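Local coordinates for DNA ligase (Archaeoglobus fulgidus, PDB 3GDE), which probably seals nicks in double-stranded DNA during replication, recombination and repair, using ATP and forming an enzyme-bound AMP intermediate on the way, at residues Val431-Glu436 with Gly459-Val464; Glu477-Met482 with Val528-Asp533; Gly67-Ala72 with Arg160-Glu165. All blocks are in the same frame, centred on the assembly; numbering follows the deposited sequence.

Contact 1 of 3, residues Val431-Glu436 with Gly459-Val464; sequences VVVGGE and GKLLKV
Val431 meets Leu461 through one methyl each: CG2 of Val431 lies 3.8 Å from CD1 of Leu461. The two side chains cross at about a right angle. CG1 of Val431 stands anti to the backbone N (chi1 -175°), which places CG2 beside that N, on the side where Leu461 lies. Val431 is buried. Two residues on, Val433 faces the same strand and divides its methyls between two partners. CG1 lies 4.1 Å from CG of Leu461 and 4.2 Å from its CB, as the two side chains run past each other in opposite directions. CG2 rests on the aliphatic part of Lys463, 4.1 Å from CE and 4.2 Å from CG. No hydrogen bond joins the two segments. Strands 428-437 and 461-467, on which they lie, belong to the curled antiparallel sheet of the C-terminal OB-fold domain. Strand 446-454 pairs with both, and the short strand segments cross at 74° with 8.9 Å between axes. The contact therefore spans a curled sheet and does not join neighbouring strands. Ala452 of the intervening strand touches both Val433 and Leu461. The Lys463 chain bends at chi2 (-149°) and runs by Val433 toward Gly434, and its NZ forms a salt bridge with Glu450. Shortening Val433 to an alanine would probably take away the methyl that lies on CG and CE of Lys463 and open a gap beside CG of Leu461. Gly434 continues the strand with backbone bonding to Glu450.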
# COMPACT_ATOMS: atom_id res chain seq x y z
N VAL A 431 -5.49 -10.07 1.52
CA VAL A 431 -5.71 -10.14 0.07
C VAL A 431 -6.68 -11.29 -0.25
O VAL A 431 -6.57 -12.37 0.32
CB VAL A 431 -4.37 -10.33 -0.72
CG1 VAL A 431 -4.62 -10.27 -2.24
CG2 VAL A 431 -3.36 -9.28 -0.31
N VAL A 432 -7.61 -11.04 -1.16
CA VAL A 432 -8.47 -12.10 -1.67
C VAL A 432 -7.77 -12.84 -2.81
O VAL A 432 -7.66 -12.33 -3.93
CB VAL A 432 -9.82 -11.56 -2.15
CG1 VAL A 432 -10.78 -12.73 -2.47
CG2 VAL A 432 -10.40 -10.65 -1.11
N VAL A 433 -7.26 -14.02 -2.50
CA VAL A 433 -6.48 -14.81 -3.46
C VAL A 433 -7.30 -15.91 -4.15
O VAL A 433 -6.86 -16.50 -5.14
CB VAL A 433 -5.19 -15.39 -2.81
CG1 VAL A 433 -4.25 -14.26 -2.41
CG2 VAL A 433 -5.52 -16.31 -1.61
N GLY A 434 -8.49 -16.18 -3.63
CA GLY A 434 -9.34 -17.24 -4.18
C GLY A 434 -10.78 -17.20 -3.70
O GLY A 434 -11.18 -16.28 -2.98
N GLY A 435 -11.55 -18.19 -4.11
CA GLY A 435 -12.97 -18.22 -3.80
C GLY A 435 -13.68 -19.51 -4.15
O GLY A 435 -13.07 -20.46 -4.64
N GLU A 436 -14.98 -19.54 -3.86
CA GLU A 436 -15.83 -20.66 -4.19
C GLU A 436 -17.16 -20.12 -4.70
O GLU A 436 -17.72 -19.17 -4.14
CB GLU A 436 -16.06 -21.57 -2.98
CG GLU A 436 -14.85 -22.42 -2.58
CD GLU A 436 -15.11 -23.28 -1.34
OE1 GLU A 436 -15.65 -22.77 -0.32
OE2 GLU A 436 -14.76 -24.48 -1.37
N GLY A 459 7.39 -10.50 -1.27
CA GLY A 459 6.10 -10.11 -1.85
C GLY A 459 5.12 -11.26 -2.07
O GLY A 459 4.07 -11.08 -2.70
N LYS A 460 5.45 -12.44 -1.56
CA LYS A 460 4.56 -13.59 -1.69
C LYS A 460 3.34 -13.46 -0.76
O LYS A 460 3.43 -12.86 0.30
CB LYS A 460 5.32 -14.89 -1.45
CG LYS A 460 6.25 -15.26 -2.61
CD LYS A 460 7.44 -16.10 -2.16
CE LYS A 460 7.25 -17.56 -2.49
NZ LYS A 460 8.54 -18.30 -2.42
N LEU A 461 2.21 -14.02 -1.19
CA LEU A 461 0.99 -14.02 -0.37
C LEU A 461 0.86 -15.36 0.32
O LEU A 461 0.84 -16.41 -0.34
CB LEU A 461 -0.26 -13.75 -1.22
CG LEU A 461 -0.77 -12.35 -1.55
CD1 LEU A 461 -0.13 -11.25 -0.68
CD2 LEU A 461 -0.56 -12.05 -2.99
N LEU A 462 0.77 -15.33 1.65
CA LEU A 462 0.65 -16.54 2.45
C LEU A 462 -0.78 -16.67 2.98
O LEU A 462 -1.27 -15.80 3.71
CB LEU A 462 1.68 -16.55 3.59
CG LEU A 462 3.14 -16.20 3.26
CD1 LEU A 462 4.02 -16.21 4.51
CD2 LEU A 462 3.72 -17.14 2.23
N LYS A 463 -1.45 -17.76 2.59
CA LYS A 463 -2.82 -18.05 3.01
C LYS A 463 -2.95 -18.11 4.52
O LYS A 463 -2.07 -18.60 5.22
CB LYS A 463 -3.35 -19.35 2.40
CG LYS A 463 -3.96 -19.17 1.03
CD LYS A 463 -5.08 -20.19 0.81
CE LYS A 463 -5.45 -20.28 -0.66
NZ LYS A 463 -6.55 -21.25 -0.90
N VAL A 464 -4.08 -17.62 5.01
CA VAL A 464 -4.26 -17.41 6.43
C VAL A 464 -5.69 -17.82 6.86
O VAL A 464 -5.96 -18.00 8.04
CB VAL A 464 -3.85 -15.96 6.78
CG1 VAL A 464 -4.96 -15.15 7.39
CG2 VAL A 464 -2.58 -15.95 7.60

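Contact 2 of 3, residues Glu477-Met482 with Val528-Asp533; sequences EELTEM and VRLRDD. With PO4 (phosphate ion), chain D.
Met482 and Leu530 point at each other tip to tip. SD of Met482 lies 3.7 Å from CD2 of Leu530, and its CE is 3.8 Å from the same methyl. One leucine branch thus receives the whole end of the methionine. Met482 starts with CG between the backbone N and the carbonyl carbon (chi1 77°), and the bend at chi3 turns CE back toward the methyl that SD touches. The other branch of Leu530 serves Leu479, one helical turn earlier: CD1 of Leu530 is 4.2 Å from CD2 of Leu479. With chi1 at 175° the leucine extends away from its own N, and its two methyls part between Met482 and Leu479. The contact is wholly apolar across the segments. Phe503 of strand 502-506 touches both Leu479 and Leu530, and Tyr501 touches Met482.

Next in the chain, Arg531 works in a different direction. Its guanidinium grips Asp533 side-on with two nitrogens. NE reaches OD1 of Asp533 at 2.8 Å and NH2 reaches OD2 of Asp533 at 2.7 Å, both nearly in the guanidinium plane and both on syn lone pairs. NH1 of Arg531 bonds O3 of a phosphate ion at 2.8 Å, and NH2 bonds O1 of that phosphate at 2.9 Å. The second bond is almost straight (179°). The ion probably came from the crystallisation liquor. Glu504 takes salt bridges from Arg529 and Arg531, and Val528 and Arg529 both face it in a classic beta bulge.

Helix 473-483 thus packs by Leu479 and Met482 against Leu530 of strand 526-530. It follows strand 461-467, the third strand of the domain, and lies on the sheet as the helix between the third and fourth strands does in an OB-fold.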
# COMPACT_ATOMS: atom_id res chain seq x y z
N GLU A 477 -23.20 -9.95 -4.85
CA GLU A 477 -23.45 -9.50 -6.21
C GLU A 477 -22.28 -8.65 -6.68
O GLU A 477 -21.70 -8.90 -7.74
CB GLU A 477 -24.74 -8.67 -6.30
CG GLU A 477 -26.02 -9.47 -6.43
CD GLU A 477 -27.28 -8.66 -6.09
OE1 GLU A 477 -27.37 -7.47 -6.48
OE2 GLU A 477 -28.19 -9.24 -5.43
N GLU A 478 -21.94 -7.64 -5.87
CA GLU A 478 -20.92 -6.66 -6.20
C GLU A 478 -19.51 -7.27 -6.28
O GLU A 478 -18.75 -6.93 -7.18
CB GLU A 478 -20.95 -5.50 -5.20
CG GLU A 478 -22.23 -4.66 -5.27
CD GLU A 478 -22.43 -3.75 -4.05
OE1 GLU A 478 -22.46 -4.26 -2.89
OE2 GLU A 478 -22.58 -2.52 -4.25
N LEU A 479 -19.20 -8.17 -5.36
CA LEU A 479 -17.88 -8.78 -5.28
C LEU A 479 -17.65 -9.80 -6.38
O LEU A 479 -16.52 -9.96 -6.86
CB LEU A 479 -17.67 -9.44 -3.91
CG LEU A 479 -17.59 -8.51 -2.70
CD1 LEU A 479 -17.63 -9.34 -1.43
CD2 LEU A 479 -16.36 -7.58 -2.75
N THR A 480 -18.72 -10.50 -6.77
CA THR A 480 -18.71 -11.42 -7.90
C THR A 480 -18.40 -10.67 -9.21
O THR A 480 -17.59 -11.14 -10.01
CB THR A 480 -20.06 -12.20 -8.03
OG1 THR A 480 -20.28 -13.00 -6.86
CG2 THR A 480 -20.08 -13.10 -9.28
N GLU A 481 -19.01 -9.51 -9.39
CA GLU A 481 -18.80 -8.73 -10.60
C GLU A 481 -17.38 -8.18 -10.70
O GLU A 481 -16.81 -8.14 -11.79
CB GLU A 481 -19.83 -7.61 -10.75
CG GLU A 481 -21.28 -8.10 -10.92
CD GLU A 481 -21.49 -8.92 -12.18
OE1 GLU A 481 -21.72 -10.16 -12.07
OE2 GLU A 481 -21.41 -8.33 -13.29
N MET A 482 -16.81 -7.78 -9.57
CA MET A 482 -15.44 -7.26 -9.59
C MET A 482 -14.35 -8.34 -9.61
O MET A 482 -13.22 -8.05 -9.99
CB MET A 482 -15.21 -6.22 -8.49
CG MET A 482 -15.02 -6.75 -7.08
SD MET A 482 -14.84 -5.35 -5.95
CE MET A 482 -16.53 -4.78 -5.85
N VAL A 528 -15.92 -7.69 7.26
CA VAL A 528 -16.34 -6.36 7.70
C VAL A 528 -16.67 -5.48 6.48
O VAL A 528 -17.81 -5.04 6.33
CB VAL A 528 -15.26 -5.70 8.60
CG1 VAL A 528 -15.75 -4.37 9.16
CG2 VAL A 528 -14.87 -6.65 9.75
N ARG A 529 -15.68 -5.25 5.61
CA ARG A 529 -15.87 -4.51 4.36
C ARG A 529 -14.71 -4.69 3.38
O ARG A 529 -13.60 -5.09 3.76
CB ARG A 529 -16.06 -3.02 4.63
CG ARG A 529 -14.85 -2.33 5.25
CD ARG A 529 -15.23 -0.94 5.72
NE ARG A 529 -14.89 -0.79 7.13
CZ ARG A 529 -15.76 -0.85 8.14
NH1 ARG A 529 -17.06 -1.04 7.93
NH2 ARG A 529 -15.31 -0.71 9.36
N LEU A 530 -14.98 -4.35 2.12
CA LEU A 530 -13.96 -4.26 1.09
C LEU A 530 -13.11 -3.02 1.35
O LEU A 530 -13.64 -1.95 1.58
CB LEU A 530 -14.62 -4.16 -0.30
CG LEU A 530 -13.78 -3.93 -1.57
CD1 LEU A 530 -12.96 -5.17 -1.97
CD2 LEU A 530 -14.70 -3.53 -2.71
N ARG A 531 -11.78 -3.16 1.31
CA ARG A 531 -10.92 -1.99 1.49
C ARG A 531 -10.30 -1.52 0.17
O ARG A 531 -9.22 -1.95 -0.22
CB ARG A 531 -9.88 -2.23 2.59
CG ARG A 531 -10.49 -2.48 3.98
CD ARG A 531 -11.22 -1.24 4.54
NE ARG A 531 -10.28 -0.16 4.83
CZ ARG A 531 -9.66 0.02 6.00
NH1 ARG A 531 -9.91 -0.78 7.03
NH2 ARG A 531 -8.81 1.03 6.13
N ASP A 532 -11.01 -0.62 -0.50
CA ASP A 532 -10.51 0.00 -1.73
C ASP A 532 -9.32 0.92 -1.46
O ASP A 532 -8.50 1.14 -2.34
CB ASP A 532 -11.62 0.79 -2.45
CG ASP A 532 -12.58 -0.12 -3.20
OD1 ASP A 532 -12.13 -1.19 -3.69
OD2 ASP A 532 -13.77 0.24 -3.31
N ASP A 533 -9.25 1.45 -0.24
CA ASP A 533 -8.13 2.31 0.18
C ASP A 533 -6.80 1.54 0.31
O ASP A 533 -5.76 2.13 0.62
CB ASP A 533 -8.48 3.03 1.49
CG ASP A 533 -8.80 2.07 2.63
OD1 ASP A 533 -9.67 1.18 2.44
OD2 ASP A 533 -8.20 2.20 3.73
P PO4 D . -7.09 0.22 9.41
O1 PO4 D . -7.45 1.44 8.61
O2 PO4 D . -7.00 0.59 10.88
O3 PO4 D . -8.16 -0.84 9.24
O4 PO4 D . -5.75 -0.31 8.94

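Contact 3 of 3, residues Gly67-Ala72 with Arg160-Glu165; sequences GLLYEA and RLILNE
Leu69 of helix 66-77 packs against Ile162 and Leu163, where helix 152-162 ends. Both helices belong to the all-helical N-terminal DNA-binding domain of the ligase. Helix 152-162 closes in a Schellman motif, with Asn164 at positive phi (62°).

The contact between the segments is apolar. Leu69 reaches out from its helix with both methyls. CD1 of Leu69 meets Ile162 alone, 3.9 Å from CD1 of Ile162 and 4.0 Å from CG2 of Ile162. CD2 of Leu69 lies 3.9 Å from CG of Leu163 and also 4.0 Å from CG2 of Ile162. The leucine runs past both residues in the opposite direction to their side chains. CG1 of Ile162 is anti to the carbonyl carbon (chi1 -66°), with CG2 anti to the backbone N, and both branches reach Leu69. Leu94 of helix 94-108 touches Leu69 and Leu163, Val64 touches Leu69 and Ile162, and Leu143 of helix 135-149 touches Ile162.

The polar interactions lie within the segments or run outward. Arg160 points away from Leu69 and forms salt bridges with Glu17 and Asp93. Its NH1 also bonds the backbone O of Met166. At the helix end two backbone bonds fold the chain back. Glu165 N bonds Arg160 O only weakly, at 3.1 Å, while Asn164 N donates to Leu161 O at 2.9 Å.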
# COMPACT_ATOMS: atom_id res chain seq x y z
N GLY A 67 -9.40 -5.61 -18.67
CA GLY A 67 -10.25 -5.49 -19.85
C GLY A 67 -9.60 -4.73 -21.00
O GLY A 67 -9.75 -5.11 -22.16
N LEU A 68 -8.87 -3.66 -20.68
CA LEU A 68 -8.07 -2.93 -21.67
C LEU A 68 -6.96 -3.79 -22.25
O LEU A 68 -6.67 -3.70 -23.44
CB LEU A 68 -7.48 -1.64 -21.07
CG LEU A 68 -8.35 -0.40 -21.09
CD1 LEU A 68 -9.64 -0.62 -20.31
CD2 LEU A 68 -7.59 0.78 -20.53
N LEU A 69 -6.34 -4.61 -21.40
CA LEU A 69 -5.31 -5.55 -21.85
C LEU A 69 -5.86 -6.58 -22.84
O LEU A 69 -5.21 -6.88 -23.86
CB LEU A 69 -4.65 -6.26 -20.66
CG LEU A 69 -3.31 -5.75 -20.13
CD1 LEU A 69 -3.16 -4.24 -20.27
CD2 LEU A 69 -3.10 -6.17 -18.68
N TYR A 70 -7.04 -7.13 -22.54
CA TYR A 70 -7.72 -8.06 -23.43
C TYR A 70 -7.94 -7.50 -24.84
O TYR A 70 -7.60 -8.14 -25.83
CB TYR A 70 -9.05 -8.53 -22.83
CG TYR A 70 -8.91 -9.64 -21.81
CD1 TYR A 70 -9.40 -9.49 -20.51
CD2 TYR A 70 -8.29 -10.84 -22.14
CE1 TYR A 70 -9.27 -10.50 -19.57
CE2 TYR A 70 -8.16 -11.86 -21.22
CZ TYR A 70 -8.66 -11.68 -19.93
OH TYR A 70 -8.53 -12.70 -19.02
N GLU A 71 -8.51 -6.30 -24.92
CA GLU A 71 -8.76 -5.64 -26.20
C GLU A 71 -7.47 -5.40 -27.00
O GLU A 71 -7.47 -5.60 -28.22
CB GLU A 71 -9.49 -4.32 -25.99
CG GLU A 71 -10.74 -4.39 -25.10
CD GLU A 71 -11.99 -4.79 -25.86
OE1 GLU A 71 -12.13 -5.98 -26.23
OE2 GLU A 71 -12.86 -3.92 -26.07
N ALA A 72 -6.40 -4.98 -26.33
CA ALA A 72 -5.11 -4.76 -26.99
C ALA A 72 -4.54 -6.07 -27.52
O ALA A 72 -4.04 -6.12 -28.64
CB ALA A 72 -4.11 -4.08 -26.05
N ARG A 160 2.48 -8.24 -16.78
CA ARG A 160 2.59 -8.47 -15.34
C ARG A 160 2.84 -7.18 -14.57
O ARG A 160 2.36 -7.01 -13.45
CB ARG A 160 3.68 -9.50 -15.03
CG ARG A 160 3.28 -10.92 -15.43
CD ARG A 160 4.18 -11.94 -14.80
NE ARG A 160 3.99 -13.28 -15.37
CZ ARG A 160 4.81 -14.29 -15.13
NH1 ARG A 160 5.86 -14.12 -14.35
NH2 ARG A 160 4.60 -15.48 -15.67
N LEU A 161 3.58 -6.26 -15.20
CA LEU A 161 3.88 -4.95 -14.63
C LEU A 161 2.61 -4.11 -14.50
O LEU A 161 2.33 -3.60 -13.42
CB LEU A 161 4.95 -4.24 -15.48
CG LEU A 161 5.45 -2.83 -15.14
CD1 LEU A 161 5.85 -2.69 -13.67
CD2 LEU A 161 6.63 -2.46 -16.06
N ILE A 162 1.84 -4.00 -15.58
CA ILE A 162 0.53 -3.33 -15.57
C ILE A 162 -0.43 -3.92 -14.52
O ILE A 162 -1.19 -3.20 -13.88
CB ILE A 162 -0.13 -3.36 -16.97
CG1 ILE A 162 0.68 -2.52 -17.97
CG2 ILE A 162 -1.61 -2.88 -16.90
CD1 ILE A 162 0.36 -2.82 -19.41
N LEU A 163 -0.39 -5.24 -14.35
CA LEU A 163 -1.20 -5.95 -13.36
C LEU A 163 -0.56 -5.94 -11.96
O LEU A 163 -1.14 -6.49 -11.02
CB LEU A 163 -1.47 -7.39 -13.82
CG LEU A 163 -2.35 -7.48 -15.07
CD1 LEU A 163 -2.47 -8.90 -15.59
CD2 LEU A 163 -3.73 -6.88 -14.83
N ASN A 164 0.62 -5.33 -11.84
CA ASN A 164 1.33 -5.17 -10.57
C ASN A 164 1.76 -6.45 -9.82
O ASN A 164 2.10 -6.37 -8.63
CB ASN A 164 0.58 -4.21 -9.62
CG ASN A 164 0.29 -2.83 -10.26
OD1 ASN A 164 -0.80 -2.27 -10.06
ND2 ASN A 164 1.25 -2.28 -11.03
N GLU A 165 1.75 -7.60 -10.49
CA GLU A 165 2.30 -8.84 -9.93
C GLU A 165 3.29 -9.53 -10.88
O GLU A 165 2.90 -10.22 -11.83
CB GLU A 165 1.21 -9.81 -9.37
CG GLU A 165 0.47 -10.73 -10.35
CD GLU A 165 0.05 -12.13 -9.76
OE1 GLU A 165 0.58 -12.60 -8.72
OE2 GLU A 165 -0.82 -12.78 -10.39

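In the fold
From the N terminus, contact 3 comes first. It closes a mostly helical stretch of 87 residues, joining helix 66-77 to the end of helix 152-162 in the N-terminal region. The chain then builds the adenylation domain before entering the OB-fold domain. There contact 1 closes a short loop of 22 residues between strands 428-437 and 461-467. Helix 473-483 follows that second strand, and contact 2 brings it to strand 526-530 across 45 residues rich in strand. All three lie in series, so none crosses or encloses another. Contacts 1 and 2 reach the same curled sheet, with centres about 15 Å apart. Contact 3 has its centre about 20 Å from each.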